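Local coordinates for protein sugar-binding transcriptional regulator, LacI family (Enterococcus faecalis, PDB 3CS3) that probably acts as a sugar-responsive DNA-binding transcription factor of the LacI family, its C-terminal domain probably sensing the sugar, at residues E160-A165 and D186-G191; I210-S215 and A226-S231. One frame throughout, in Å; residues are numbered along the deposited sequence.

Contact 1. Residues E160-A165 and D186-G191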
ATOM      1  N   GLU A 160       7.739   8.131   4.117  1.00 57.11           N
ATOM      2  CA  GLU A 160       9.142   7.720   3.992  1.00 59.69           C
ATOM      3  C   GLU A 160      10.141   8.808   3.505  1.00 57.09           C
ATOM      4  O   GLU A 160      11.246   8.890   4.058  1.00 54.54           O
ATOM      5  CB  GLU A 160       9.228   6.429   3.156  1.00 59.64           C
ATOM      6  CG  GLU A 160      10.622   5.881   2.910  1.00 67.03           C
ATOM      7  CD  GLU A 160      10.612   4.607   2.088  1.00 73.46           C
ATOM      8  OE1 GLU A 160       9.869   3.665   2.442  1.00 83.86           O
ATOM      9  OE2 GLU A 160      11.358   4.543   1.088  1.00 83.89           O
ATOM     10  N   PRO A 161       9.776   9.628   2.478  1.00 53.61           N
ATOM     11  CA  PRO A 161      10.645  10.768   2.110  1.00 55.42           C
ATOM     12  C   PRO A 161      11.049  11.724   3.244  1.00 53.38           C
ATOM     13  O   PRO A 161      12.170  12.236   3.227  1.00 56.05           O
ATOM     14  CB  PRO A 161       9.808  11.524   1.070  1.00 56.71           C
ATOM     15  CG  PRO A 161       8.958  10.488   0.457  1.00 49.33           C
ATOM     16  CD  PRO A 161       8.622   9.533   1.558  1.00 50.49           C
ATOM     17  N   SER A 162      10.154  11.961   4.206  1.00 51.15           N
ATOM     18  CA  SER A 162      10.454  12.835   5.347  1.00 46.54           C
ATOM     19  C   SER A 162      11.408  12.189   6.342  1.00 46.60           C
ATOM     20  O   SER A 162      12.166  12.887   7.013  1.00 50.80           O
ATOM     21  CB  SER A 162       9.183  13.281   6.067  1.00 49.04           C
ATOM     22  OG  SER A 162       8.569  12.208   6.762  1.00 55.22           O
ATOM     23  N   GLY A 163      11.360  10.863   6.437  1.00 43.19           N
ATOM     24  CA  GLY A 163      12.304  10.111   7.259  1.00 42.68           C
ATOM     25  C   GLY A 163      13.703  10.142   6.670  1.00 51.75           C
ATOM     26  O   GLY A 163      14.692  10.194   7.407  1.00 53.41           O
ATOM     27  N   TYR A 164      13.770  10.108   5.337  1.00 54.75           N
ATOM     28  CA  TYR A 164      15.021  10.215   4.589  1.00 55.44           C
ATOM     29  C   TYR A 164      15.674  11.583   4.801  1.00 53.98           C
ATOM     30  O   TYR A 164      16.858  11.667   5.134  1.00 51.24           O
ATOM     31  CB  TYR A 164      14.767   9.972   3.093  1.00 60.83           C
ATOM     32  CG  TYR A 164      16.026   9.908   2.249  1.00 64.68           C
ATOM     33  CD1 TYR A 164      16.729   8.713   2.107  1.00 64.78           C
ATOM     34  CD2 TYR A 164      16.513  11.042   1.589  1.00 68.37           C
ATOM     35  CE1 TYR A 164      17.882   8.643   1.334  1.00 65.59           C
ATOM     36  CE2 TYR A 164      17.672  10.985   0.821  1.00 67.83           C
ATOM     37  CZ  TYR A 164      18.350   9.779   0.698  1.00 68.81           C
ATOM     38  OH  TYR A 164      19.493   9.704  -0.061  1.00 72.78           O
ATOM     39  N   ALA A 165      14.886  12.638   4.594  1.00 49.96           N
ATOM     40  CA  ALA A 165      15.309  14.021   4.787  1.00 48.51           C
ATOM     41  C   ALA A 165      15.736  14.308   6.229  1.00 54.62           C
ATOM     42  O   ALA A 165      16.700  15.049   6.457  1.00 57.92           O
ATOM     43  CB  ALA A 165      14.190  14.970   4.364  1.00 48.92           C
ATOM     44  N   ASP A 186       6.875   3.493  11.289  1.00 38.90           N
ATOM     45  CA  ASP A 186       7.814   2.594  10.614  1.00 35.18           C
ATOM     46  C   ASP A 186       8.277   3.105   9.254  1.00 34.78           C
ATOM     47  O   ASP A 186       9.405   2.855   8.856  1.00 35.65           O
ATOM     48  CB  ASP A 186       7.195   1.203  10.439  1.00 34.97           C
ATOM     49  CG  ASP A 186       7.456   0.277  11.628  1.00 46.43           C
ATOM     50  OD1 ASP A 186       7.808   0.756  12.730  1.00 37.60           O
ATOM     51  OD2 ASP A 186       7.308  -0.950  11.453  1.00 47.81           O
ATOM     52  N   GLU A 187       7.407   3.817   8.549  1.00 36.00           N
ATOM     53  CA  GLU A 187       7.746   4.359   7.235  1.00 43.97           C
ATOM     54  C   GLU A 187       8.819   5.429   7.286  1.00 42.49           C
ATOM     55  O   GLU A 187       9.716   5.433   6.441  1.00 48.96           O
ATOM     56  CB  GLU A 187       6.514   4.920   6.550  1.00 47.71           C
ATOM     57  CG  GLU A 187       5.482   3.877   6.235  1.00 60.43           C
ATOM     58  CD  GLU A 187       4.123   4.489   6.116  1.00 72.14           C
ATOM     59  OE1 GLU A 187       4.009   5.504   5.393  1.00 64.25           O
ATOM     60  OE2 GLU A 187       3.189   3.969   6.762  1.00 71.89           O
ATOM     61  N   MET A 188       8.724   6.330   8.269  1.00 41.49           N
ATOM     62  CA  MET A 188       9.776   7.323   8.507  1.00 36.67           C
ATOM     63  C   MET A 188      11.074   6.626   8.931  1.00 34.20           C
ATOM     64  O   MET A 188      12.155   7.029   8.518  1.00 41.43           O
ATOM     65  CB  MET A 188       9.343   8.389   9.532  1.00 41.43           C
ATOM     66  CG  MET A 188       8.386   9.453   8.973  1.00 31.68           C
ATOM     67  SD  MET A 188       8.004  10.860  10.047  1.00 25.70           S
ATOM     68  CE  MET A 188       7.431   9.990  11.507  1.00 31.99           C
ATOM     69  N   ALA A 189      10.954   5.557   9.721  1.00 33.65           N
ATOM     70  CA  ALA A 189      12.104   4.739  10.113  1.00 35.20           C
ATOM     71  C   ALA A 189      12.771   4.051   8.924  1.00 42.19           C
ATOM     72  O   ALA A 189      13.996   3.979   8.873  1.00 52.79           O
ATOM     73  CB  ALA A 189      11.705   3.708  11.168  1.00 30.83           C
ATOM     74  N   ILE A 190      11.970   3.559   7.974  1.00 41.57           N
ATOM     75  CA  ILE A 190      12.493   2.952   6.739  1.00 42.74           C
ATOM     76  C   ILE A 190      13.239   3.992   5.898  1.00 42.31           C
ATOM     77  O   ILE A 190      14.287   3.694   5.323  1.00 48.71           O
ATOM     78  CB  ILE A 190      11.384   2.224   5.913  1.00 44.23           C
ATOM     79  CG1 ILE A 190      10.841   0.999   6.670  1.00 39.91           C
ATOM     80  CG2 ILE A 190      11.883   1.815   4.510  1.00 41.97           C
ATOM     81  CD1 ILE A 190      11.884  -0.058   7.051  1.00 42.72           C
ATOM     82  N   GLY A 191      12.707   5.212   5.860  1.00 47.19           N
ATOM     83  CA  GLY A 191      13.402   6.366   5.279  1.00 49.67           C
ATOM     84  C   GLY A 191      14.765   6.628   5.896  1.00 50.61           C
ATOM     85  O   GLY A 191      15.704   6.989   5.191  1.00 54.01           O
TER
HETATM   86  O   HOH W   1       5.300   6.825   2.717  1.00 61.36           O
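Glu160 lays its side chain across the start of helix 186-196 and over the CG2 branch of Ile190. Its CG is anti to the backbone N (chi1 179°) and the chain stays extended to CD. This puts OE1 3.4 Å from Ile190 CG2, while OE2 forms a salt bridge with Lys194, one turn further along the same helix. Behind the side chain, helices 160-170 and 186-196, which follow strands 151-155 and 179-183 of the parallel sheet, pack closely. The axes of the two helical segments approach to 6.5 Å at a crossing angle of -45°. Gly163 and Gly191 make this possible, since each has only hydrogen on the side facing the other helix. Gly163 CA lies 3.3 Å from Met188 O, and Gly191 CA lies 3.5 Å from Glu160 O. Two more CA-H...O contacts run from Glu160 CA to Glu187 O and from Tyr164 CA to Gly191 O. At one flank Ser162 OG touches Met188 CG at 3.5 Å; this hydroxyl is hydrogen-bonded to Thr159 and Asp157. At the other, Tyr164 passes Gly191 O obliquely and its OH bonds to Glu198. Water 1 accepts from Glu160 N and donates to Glu187 OE1. No direct hydrogen bond crosses between the segments. The helices are therefore held by close backbone packing and CA-H...O contacts, with Glu160 OE2, Ser162 OG and Tyr164 OH bonded to residues outside the two segments.

Contact 2. Residues I210-S215 and A226-S231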
ATOM      1  N   ILE A 210      13.780   3.077  17.101  1.00 43.72           N
ATOM      2  CA  ILE A 210      12.513   2.390  17.380  1.00 36.37           C
ATOM      3  C   ILE A 210      11.402   3.079  16.588  1.00 37.22           C
ATOM      4  O   ILE A 210      11.303   4.309  16.592  1.00 40.51           O
ATOM      5  CB  ILE A 210      12.155   2.353  18.891  1.00 34.03           C
ATOM      6  CG1 ILE A 210      13.273   1.692  19.700  1.00 36.51           C
ATOM      7  CG2 ILE A 210      10.836   1.592  19.122  1.00 30.98           C
ATOM      8  CD1 ILE A 210      12.991   1.569  21.185  1.00 37.14           C
ATOM      9  N   GLY A 211      10.592   2.284  15.889  1.00 37.25           N
ATOM     10  CA  GLY A 211       9.462   2.799  15.119  1.00 30.70           C
ATOM     11  C   GLY A 211       8.119   2.546  15.790  1.00 37.03           C
ATOM     12  O   GLY A 211       8.041   2.368  17.005  1.00 34.98           O
ATOM     13  N   PHE A 212       7.066   2.521  14.978  1.00 35.87           N
ATOM     14  CA  PHE A 212       5.684   2.398  15.437  1.00 37.15           C
ATOM     15  C   PHE A 212       4.920   1.930  14.206  1.00 40.34           C
ATOM     16  O   PHE A 212       5.185   2.429  13.109  1.00 38.23           O
ATOM     17  CB  PHE A 212       5.173   3.780  15.869  1.00 36.93           C
ATOM     18  CG  PHE A 212       4.043   3.762  16.881  1.00 29.64           C
ATOM     19  CD1 PHE A 212       4.240   4.279  18.163  1.00 27.32           C
ATOM     20  CD2 PHE A 212       2.775   3.281  16.547  1.00 35.26           C
ATOM     21  CE1 PHE A 212       3.196   4.292  19.110  1.00 29.61           C
ATOM     22  CE2 PHE A 212       1.725   3.282  17.487  1.00 23.20           C
ATOM     23  CZ  PHE A 212       1.938   3.794  18.768  1.00 35.32           C
ATOM     24  N   ASP A 213       4.014   0.961  14.394  1.00 34.07           N
ATOM     25  CA  ASP A 213       3.099   0.375  13.363  1.00 39.69           C
ATOM     26  C   ASP A 213       3.298  -1.107  13.076  1.00 38.32           C
ATOM     27  O   ASP A 213       2.341  -1.785  12.712  1.00 43.60           O
ATOM     28  CB  ASP A 213       3.043   1.138  12.022  1.00 34.85           C
ATOM     29  CG  ASP A 213       2.306   2.457  12.126  1.00 37.55           C
ATOM     30  OD1 ASP A 213       1.628   2.687  13.148  1.00 41.60           O
ATOM     31  OD2 ASP A 213       2.430   3.273  11.192  1.00 49.53           O
ATOM     32  N   ASN A 214       4.532  -1.592  13.219  1.00 44.43           N
ATOM     33  CA  ASN A 214       4.891  -2.985  12.918  1.00 40.01           C
ATOM     34  C   ASN A 214       4.606  -3.373  11.456  1.00 39.37           C
ATOM     35  O   ASN A 214       3.883  -4.327  11.170  1.00 37.05           O
ATOM     36  CB  ASN A 214       4.229  -3.946  13.921  1.00 39.80           C
ATOM     37  CG  ASN A 214       4.734  -5.377  13.809  1.00 46.73           C
ATOM     38  OD1 ASN A 214       5.909  -5.626  13.533  1.00 46.76           O
ATOM     39  ND2 ASN A 214       3.834  -6.327  14.022  1.00 51.87           N
ATOM     40  N   SER A 215       5.178  -2.605  10.536  1.00 40.91           N
ATOM     41  CA  SER A 215       5.092  -2.903   9.119  1.00 42.46           C
ATOM     42  C   SER A 215       5.818  -4.213   8.853  1.00 52.59           C
ATOM     43  O   SER A 215       6.791  -4.539   9.546  1.00 54.05           O
ATOM     44  CB  SER A 215       5.709  -1.772   8.293  1.00 35.90           C
ATOM     45  OG  SER A 215       7.110  -1.666   8.486  1.00 38.22           O
ATOM     46  N   ALA A 226      12.917  -2.575  15.474  1.00 40.89           N
ATOM     47  CA  ALA A 226      12.202  -2.549  16.754  1.00 34.33           C
ATOM     48  C   ALA A 226      11.057  -1.549  16.645  1.00 34.65           C
ATOM     49  O   ALA A 226      11.218  -0.464  16.069  1.00 32.20           O
ATOM     50  CB  ALA A 226      13.147  -2.163  17.879  1.00 38.67           C
ATOM     51  N   THR A 227       9.896  -1.919  17.172  1.00 26.00           N
ATOM     52  CA  THR A 227       8.671  -1.204  16.827  1.00 31.65           C
ATOM     53  C   THR A 227       7.554  -1.432  17.828  1.00 33.33           C
ATOM     54  O   THR A 227       7.654  -2.291  18.704  1.00 39.58           O
ATOM     55  CB  THR A 227       8.173  -1.607  15.397  1.00 36.37           C
ATOM     56  OG1 THR A 227       7.082  -0.768  15.004  1.00 35.00           O
ATOM     57  CG2 THR A 227       7.742  -3.082  15.357  1.00 22.79           C
ATOM     58  N   ILE A 228       6.491  -0.646  17.683  1.00 40.21           N
ATOM     59  CA  ILE A 228       5.284  -0.796  18.487  1.00 34.73           C
ATOM     60  C   ILE A 228       4.186  -1.419  17.624  1.00 34.21           C
ATOM     61  O   ILE A 228       3.804  -0.876  16.590  1.00 35.76           O
ATOM     62  CB  ILE A 228       4.817   0.555  19.068  1.00 34.56           C
ATOM     63  CG1 ILE A 228       5.950   1.257  19.851  1.00 32.15           C
ATOM     64  CG2 ILE A 228       3.576   0.364  19.912  1.00 26.91           C
ATOM     65  CD1 ILE A 228       6.381   0.564  21.152  1.00 32.49           C
ATOM     66  N   ALA A 229       3.699  -2.571  18.064  1.00 36.15           N
ATOM     67  CA  ALA A 229       2.755  -3.368  17.305  1.00 32.35           C
ATOM     68  C   ALA A 229       1.366  -3.300  17.887  1.00 35.60           C
ATOM     69  O   ALA A 229       1.195  -3.152  19.089  1.00 39.10           O
ATOM     70  CB  ALA A 229       3.207  -4.803  17.266  1.00 34.81           C
ATOM     71  N   TYR A 230       0.379  -3.419  17.009  1.00 36.86           N
ATOM     72  CA  TYR A 230      -1.020  -3.540  17.385  1.00 38.07           C
ATOM     73  C   TYR A 230      -1.700  -4.389  16.307  1.00 38.59           C
ATOM     74  O   TYR A 230      -1.139  -4.589  15.222  1.00 35.29           O
ATOM     75  CB  TYR A 230      -1.667  -2.150  17.515  1.00 39.62           C
ATOM     76  CG  TYR A 230      -1.368  -1.208  16.362  1.00 38.68           C
ATOM     77  CD1 TYR A 230      -0.313  -0.294  16.433  1.00 35.10           C
ATOM     78  CD2 TYR A 230      -2.142  -1.230  15.197  1.00 38.52           C
ATOM     79  CE1 TYR A 230      -0.031   0.569  15.364  1.00 34.94           C
ATOM     80  CE2 TYR A 230      -1.874  -0.376  14.132  1.00 31.86           C
ATOM     81  CZ  TYR A 230      -0.820   0.521  14.221  1.00 37.22           C
ATOM     82  OH  TYR A 230      -0.571   1.360  13.161  1.00 44.29           O
ATOM     83  N   SER A 231      -2.888  -4.904  16.596  1.00 39.40           N
ATOM     84  CA  SER A 231      -3.639  -5.646  15.588  1.00 40.88           C
ATOM     85  C   SER A 231      -4.326  -4.690  14.613  1.00 41.05           C
ATOM     86  O   SER A 231      -5.305  -4.019  14.974  1.00 39.81           O
ATOM     87  CB  SER A 231      -4.667  -6.566  16.244  1.00 41.54           C
ATOM     88  OG  SER A 231      -5.213  -7.459  15.287  1.00 56.13           O
TER
HETATM   89  O   HOH W   2       0.685  -3.036  14.247  1.00 61.96           O
HETATM   90  O   HOH W   3       0.982  -6.470  14.454  1.00 44.89           O
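Thr227 OG1 is held by two groups: Asn214 N of the loop, which donates at 3.2 Å, and Asp186 OD1 at the start of helix 186-196. It stands anti to the backbone N (chi1 -172°), which turns it toward the bend of segment 210-215. The backbones are tied by Gly211 N to Ala226 O at 2.8 Å, nearly straight at 173°, and by Asp213 N to Ile228 O at 2.9 Å. The shortest direct hydrogen bond between the segments runs from Tyr230 OH to Asp213 OD1, 2.6 Å. The hydroxyl comes from above the carboxylate plane, and the ring stands almost perpendicular to that plane. The same OD1 also bonds to a glycerol, probably from the crystallisation liquor. Water 2 sits over one face of the Tyr230 ring, accepts from Tyr230 N and donates to Asp213 O. Water 3 links Asn214 ND2 to Tyr230 O. Asn214 OD1 turns to Arg224, while its CB packs on Ala229 CB at 3.6 Å. The apolar side is built on Phe212. Ile228 CB lies over the centre of its ring, a CH-pi contact of 3.9 Å to the centroid, and Tyr230 CE1 meets the ring edge. Arg136 makes a cation-pi contact with Phe212. The loop follows strand 207-210, and strand 227-229 pairs with the end of strand 255-262. Both lie in the lobe of the four-stranded sheet, where residues 226-231 run toward the hinge and the other lobe, as in periplasmic-binding-protein-like folds. Glycerol often marks pockets, consistent here with the interlobe cleft where LacI-family relatives bind effectors.

In the fold
Contact 2 is the more buried of the two. Contact 1 is partly buried, on the helix layer over the four-stranded parallel sheet. Both belong to the periplasmic-binding-protein-like domain. Helix 186-196 packs on its neighbour in contact 1, and its first residue reaches contact 2. Asp186 N lies 2.7 Å from Phe212 O, a probable hydrogen bond, and Asp186 OD2 accepts from Ser215 N. With its bond to Thr227, Asp186 thus connects the helix start to the loop after strand 207-210 and to strand 227-229. The chemistry differs with place. Contact 1 relies on glycines and close backbones; contact 2 on direct hydrogen bonds, waters and a Phe212-Ile228-Tyr230 apolar patch beside a bound glycerol.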